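Purine nucleoside phosphorylase (Grouper iridovirus, PDB 3KHS) probably catalyses the reversible phosphorolysis of purine nucleosides to the free base and ribose 1-phosphate, a step of purine salvage. Local coordinates at residues D5-Q17 and S42-P54. Sequence-based numbering, arbitrary orientation.
Sequences DLAKETAAWLNKQ and SITVAYSDIPNFP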
loop_
_atom_site.group_PDB
_atom_site.type_symbol
_atom_site.label_atom_id
_atom_site.label_comp_id
_atom_site.label_asym_id
_atom_site.label_seq_id
_atom_site.Cartn_x
_atom_site.Cartn_y
_atom_site.Cartn_z
ATOM N N ASP B 5 14.364 -16.527 -15.520
ATOM C CA ASP B 5 15.013 -17.803 -15.820
ATOM C C ASP B 5 14.026 -18.955 -15.621
ATOM O O ASP B 5 13.997 -19.898 -16.414
ATOM C CB ASP B 5 16.250 -18.039 -14.948
ATOM C CG ASP B 5 17.458 -17.276 -15.432
ATOM O OD1 ASP B 5 17.752 -17.317 -16.649
ATOM O OD2 ASP B 5 18.122 -16.640 -14.588
ATOM N N LEU B 6 13.214 -18.882 -14.571
ATOM C CA LEU B 6 12.231 -19.925 -14.317
ATOM C C LEU B 6 11.123 -19.886 -15.375
ATOM O O LEU B 6 10.563 -20.930 -15.756
ATOM C CB LEU B 6 11.670 -19.767 -12.899
ATOM C CG LEU B 6 12.769 -19.959 -11.842
ATOM C CD1 LEU B 6 12.272 -19.601 -10.464
ATOM C CD2 LEU B 6 13.233 -21.417 -11.869
ATOM N N ALA B 7 10.812 -18.685 -15.856
ATOM C CA ALA B 7 9.784 -18.520 -16.889
ATOM C C ALA B 7 10.262 -19.200 -18.163
ATOM O O ALA B 7 9.495 -19.897 -18.824
ATOM C CB ALA B 7 9.520 -17.054 -17.169
ATOM N N LYS B 8 11.532 -18.992 -18.511
ATOM C CA LYS B 8 12.098 -19.629 -19.697
ATOM C C LYS B 8 12.040 -21.157 -19.581
ATOM O O LYS B 8 11.710 -21.846 -20.544
ATOM C CB LYS B 8 13.529 -19.165 -19.899
ATOM C CG LYS B 8 13.606 -17.736 -20.389
ATOM C CD LYS B 8 15.032 -17.273 -20.485
ATOM C CE LYS B 8 15.098 -15.786 -20.740
ATOM N NZ LYS B 8 16.476 -15.257 -20.500
ATOM N N GLU B 9 12.346 -21.677 -18.396
ATOM C CA GLU B 9 12.317 -23.110 -18.162
ATOM C C GLU B 9 10.894 -23.604 -18.341
ATOM O O GLU B 9 10.648 -24.577 -19.060
ATOM C CB GLU B 9 12.856 -23.427 -16.758
ATOM C CG GLU B 9 12.375 -24.755 -16.157
ATOM C CD GLU B 9 12.847 -24.963 -14.718
ATOM O OE1 GLU B 9 12.494 -24.149 -13.819
ATOM O OE2 GLU B 9 13.580 -25.956 -14.493
ATOM N N THR B 10 9.952 -22.930 -17.690
ATOM C CA THR B 10 8.550 -23.295 -17.808
ATOM C C THR B 10 8.135 -23.260 -19.275
ATOM O O THR B 10 7.423 -24.145 -19.737
ATOM C CB THR B 10 7.679 -22.330 -16.999
ATOM O OG1 THR B 10 7.859 -22.604 -15.608
ATOM C CG2 THR B 10 6.228 -22.474 -17.367
ATOM N N ALA B 11 8.579 -22.241 -20.003
ATOM C CA ALA B 11 8.223 -22.135 -21.418
ATOM C C ALA B 11 8.817 -23.301 -22.211
ATOM O O ALA B 11 8.116 -23.946 -22.989
ATOM C CB ALA B 11 8.705 -20.793 -22.008
ATOM N N ALA B 12 10.107 -23.572 -22.005
ATOM C CA ALA B 12 10.759 -24.658 -22.711
ATOM C C ALA B 12 10.027 -25.974 -22.466
ATOM O O ALA B 12 9.966 -26.825 -23.351
ATOM C CB ALA B 12 12.215 -24.770 -22.281
ATOM N N TRP B 13 9.457 -26.139 -21.276
ATOM C CA TRP B 13 8.744 -27.369 -20.953
ATOM C C TRP B 13 7.411 -27.433 -21.680
ATOM O O TRP B 13 6.951 -28.510 -22.072
ATOM C CB TRP B 13 8.534 -27.474 -19.437
ATOM C CG TRP B 13 7.809 -28.694 -18.976
ATOM C CD1 TRP B 13 8.371 -29.861 -18.529
ATOM C CD2 TRP B 13 6.381 -28.869 -18.858
ATOM N NE1 TRP B 13 7.384 -30.754 -18.137
ATOM C CE2 TRP B 13 6.157 -30.168 -18.330
ATOM C CE3 TRP B 13 5.278 -28.060 -19.137
ATOM C CZ2 TRP B 13 4.876 -30.664 -18.080
ATOM C CZ3 TRP B 13 3.994 -28.561 -18.884
ATOM C CH2 TRP B 13 3.810 -29.852 -18.359
ATOM N N LEU B 14 6.776 -26.281 -21.856
ATOM C CA LEU B 14 5.496 -26.252 -22.553
ATOM C C LEU B 14 5.775 -26.435 -24.035
ATOM O O LEU B 14 5.037 -27.126 -24.729
ATOM C CB LEU B 14 4.767 -24.919 -22.330
ATOM C CG LEU B 14 4.133 -24.666 -20.953
ATOM C CD1 LEU B 14 4.005 -23.155 -20.706
ATOM C CD2 LEU B 14 2.804 -25.361 -20.869
ATOM N N ASN B 15 6.854 -25.823 -24.513
ATOM C CA ASN B 15 7.203 -25.911 -25.922
ATOM C C ASN B 15 7.381 -27.327 -26.416
ATOM O O ASN B 15 7.126 -27.620 -27.576
ATOM C CB ASN B 15 8.458 -25.107 -26.205
ATOM C CG ASN B 15 8.141 -23.711 -26.644
ATOM O OD1 ASN B 15 8.967 -22.802 -26.532
ATOM N ND2 ASN B 15 6.929 -23.528 -27.164
ATOM N N LYS B 16 7.813 -28.214 -25.537
ATOM C CA LYS B 16 8.009 -29.598 -25.926
ATOM C C LYS B 16 6.743 -30.163 -26.554
ATOM O O LYS B 16 6.802 -31.021 -27.435
ATOM C CB LYS B 16 8.409 -30.450 -24.707
ATOM C CG LYS B 16 9.916 -30.451 -24.411
ATOM C CD LYS B 16 10.252 -31.068 -23.046
ATOM C CE LYS B 16 9.747 -32.497 -22.897
ATOM N NZ LYS B 16 9.699 -32.888 -21.461
ATOM N N GLN B 17 5.597 -29.657 -26.122
ATOM C CA GLN B 17 4.320 -30.160 -26.612
ATOM C C GLN B 17 3.647 -29.290 -27.673
ATOM O O GLN B 17 2.464 -29.467 -27.961
ATOM C CB GLN B 17 3.408 -30.374 -25.393
ATOM C CG GLN B 17 4.070 -31.278 -24.325
ATOM C CD GLN B 17 3.697 -30.950 -22.871
ATOM O OE1 GLN B 17 2.516 -30.946 -22.496
ATOM N NE2 GLN B 17 4.717 -30.691 -22.039
ATOM N N SER B 42 -6.751 -27.610 -30.360
ATOM C CA SER B 42 -6.158 -27.265 -29.089
ATOM C C SER B 42 -5.586 -28.347 -28.200
ATOM O O SER B 42 -6.113 -29.453 -28.094
ATOM C CB SER B 42 -7.170 -26.444 -28.291
ATOM O OG SER B 42 -8.392 -27.146 -28.174
ATOM N N ILE B 43 -4.485 -27.983 -27.560
ATOM C CA ILE B 43 -3.813 -28.830 -26.603
ATOM C C ILE B 43 -4.114 -28.135 -25.277
ATOM O O ILE B 43 -4.066 -26.904 -25.185
ATOM C CB ILE B 43 -2.299 -28.851 -26.853
ATOM C CG1 ILE B 43 -2.026 -29.458 -28.228
ATOM C CG2 ILE B 43 -1.594 -29.650 -25.770
ATOM C CD1 ILE B 43 -2.668 -30.822 -28.410
ATOM N N THR B 44 -4.446 -28.909 -24.254
ATOM C CA THR B 44 -4.756 -28.323 -22.964
ATOM C C THR B 44 -3.830 -28.817 -21.868
ATOM O O THR B 44 -3.596 -30.020 -21.741
ATOM C CB THR B 44 -6.211 -28.616 -22.576
ATOM O OG1 THR B 44 -7.079 -28.011 -23.544
ATOM C CG2 THR B 44 -6.519 -28.070 -21.174
ATOM N N VAL B 45 -3.306 -27.882 -21.078
ATOM C CA VAL B 45 -2.412 -28.227 -19.990
ATOM C C VAL B 45 -2.900 -27.597 -18.694
ATOM O O VAL B 45 -2.906 -26.377 -18.562
ATOM C CB VAL B 45 -0.984 -27.755 -20.298
ATOM C CG1 VAL B 45 -0.020 -28.355 -19.312
ATOM C CG2 VAL B 45 -0.601 -28.138 -21.726
ATOM N N ALA B 46 -3.308 -28.431 -17.739
ATOM C CA ALA B 46 -3.790 -27.949 -16.449
ATOM C C ALA B 46 -2.683 -27.164 -15.775
ATOM O O ALA B 46 -1.497 -27.529 -15.906
ATOM C CB ALA B 46 -4.168 -29.107 -15.590
ATOM N N TYR B 47 -3.049 -26.099 -15.057
ATOM C CA TYR B 47 -2.038 -25.300 -14.354
ATOM C C TYR B 47 -1.253 -26.182 -13.363
ATOM O O TYR B 47 -0.049 -26.022 -13.168
ATOM C CB TYR B 47 -2.680 -24.138 -13.575
ATOM C CG TYR B 47 -3.157 -22.983 -14.423
ATOM C CD1 TYR B 47 -2.809 -22.889 -15.773
ATOM C CD2 TYR B 47 -3.983 -21.991 -13.881
ATOM C CE1 TYR B 47 -3.273 -21.851 -16.566
ATOM C CE2 TYR B 47 -4.454 -20.940 -14.661
ATOM C CZ TYR B 47 -4.095 -20.876 -16.016
ATOM O OH TYR B 47 -4.554 -19.847 -16.822
ATOM N N SER B 48 -1.960 -27.121 -12.753
ATOM C CA SER B 48 -1.383 -28.008 -11.764
ATOM C C SER B 48 -0.208 -28.851 -12.259
ATOM O O SER B 48 0.633 -29.280 -11.466
ATOM C CB SER B 48 -2.478 -28.913 -11.220
ATOM O OG SER B 48 -3.072 -29.659 -12.262
ATOM N N ASP B 49 -0.149 -29.089 -13.564
ATOM C CA ASP B 49 0.931 -29.887 -14.134
ATOM C C ASP B 49 2.051 -29.005 -14.651
ATOM O O ASP B 49 3.114 -29.500 -15.020
ATOM C CB ASP B 49 0.440 -30.756 -15.305
ATOM C CG ASP B 49 -0.629 -31.759 -14.901
ATOM O OD1 ASP B 49 -0.530 -32.352 -13.807
ATOM O OD2 ASP B 49 -1.570 -31.976 -15.695
ATOM N N ILE B 50 1.813 -27.701 -14.702
ATOM C CA ILE B 50 2.838 -26.811 -15.200
ATOM C C ILE B 50 3.849 -26.422 -14.132
ATOM O O ILE B 50 3.501 -25.952 -13.053
ATOM C CB ILE B 50 2.236 -25.525 -15.801
ATOM C CG1 ILE B 50 1.240 -25.877 -16.893
ATOM C CG2 ILE B 50 3.332 -24.646 -16.351
ATOM C CD1 ILE B 50 0.625 -24.655 -17.527
ATOM N N PRO B 51 5.126 -26.644 -14.431
ATOM C CA PRO B 51 6.275 -26.346 -13.587
ATOM C C PRO B 51 6.350 -24.851 -13.251
ATOM O O PRO B 51 6.244 -24.014 -14.140
ATOM C CB PRO B 51 7.443 -26.764 -14.468
ATOM C CG PRO B 51 6.901 -27.930 -15.220
ATOM C CD PRO B 51 5.496 -27.538 -15.546
ATOM N N ASN B 52 6.559 -24.528 -11.979
ATOM C CA ASN B 52 6.690 -23.137 -11.537
ATOM C C ASN B 52 5.399 -22.312 -11.469
ATOM O O ASN B 52 5.417 -21.223 -10.917
ATOM C CB ASN B 52 7.697 -22.383 -12.417
ATOM C CG ASN B 52 9.118 -22.884 -12.264
ATOM O OD1 ASN B 52 9.602 -23.087 -11.158
ATOM N ND2 ASN B 52 9.808 -23.049 -13.388
ATOM N N PHE B 53 4.300 -22.808 -12.040
ATOM C CA PHE B 53 3.026 -22.071 -12.005
ATOM C C PHE B 53 2.451 -22.063 -10.600
ATOM O O PHE B 53 2.454 -23.092 -9.908
ATOM C CB PHE B 53 1.990 -22.712 -12.946
ATOM C CG PHE B 53 1.610 -21.857 -14.135
ATOM C CD1 PHE B 53 2.578 -21.314 -14.970
ATOM C CD2 PHE B 53 0.277 -21.623 -14.434
ATOM C CE1 PHE B 53 2.229 -20.549 -16.085
ATOM C CE2 PHE B 53 -0.091 -20.861 -15.545
ATOM C CZ PHE B 53 0.887 -20.322 -16.374
ATOM N N PRO B 54 1.947 -20.910 -10.154
ATOM C CA PRO B 54 1.374 -20.879 -8.798
ATOM C C PRO B 54 0.147 -21.785 -8.754
ATOM O O PRO B 54 -0.447 -22.062 -9.786
ATOM C CB PRO B 54 1.006 -19.412 -8.610
ATOM C CG PRO B 54 2.038 -18.694 -9.454
ATOM C CD PRO B 54 2.110 -19.554 -10.708
#
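Thr10 OG1 stands between two polar partners. The hydroxyl donates to Pro51 O (OG1 to O, 2.6 Å), approaching 43° out of the carbonyl plane, and accepts from Asn52 ND2 at 3.0 Å. The same amide nitrogen reaches Glu9 OE1 at 2.9 Å in a nearly straight bond. Both acceptors lie almost in the Asn52 amide plane, so the two bonds fix the rotation of that amide; Glu9 OE1 is met on its anti side and well out of the carboxylate plane. Next along the helix, Pro51 CD sits over one face of the Trp13 six-membered ring, 3.6 Å from its centroid and 10° off the normal, a CH-pi contact. The N-terminal helix 3-15 is thereby fastened to the end of strand 42-46 and the following loop, at the margin of the mixed sheet of the phosphorylase fold. With CG anti to the backbone N (chi1 180°), the Trp13 ring is carried out to the strand, where CZ3 at its edge comes within 4.0 Å of Val45 CG1. Deeper in, Leu14 CD2 packs on Ile50 CD1 at 4.1 Å. A type II turn from Ile50 to Phe53 presents Pro51 and Asn52 to the helix, and Arg92 hydrogen-bonds Asn52 O.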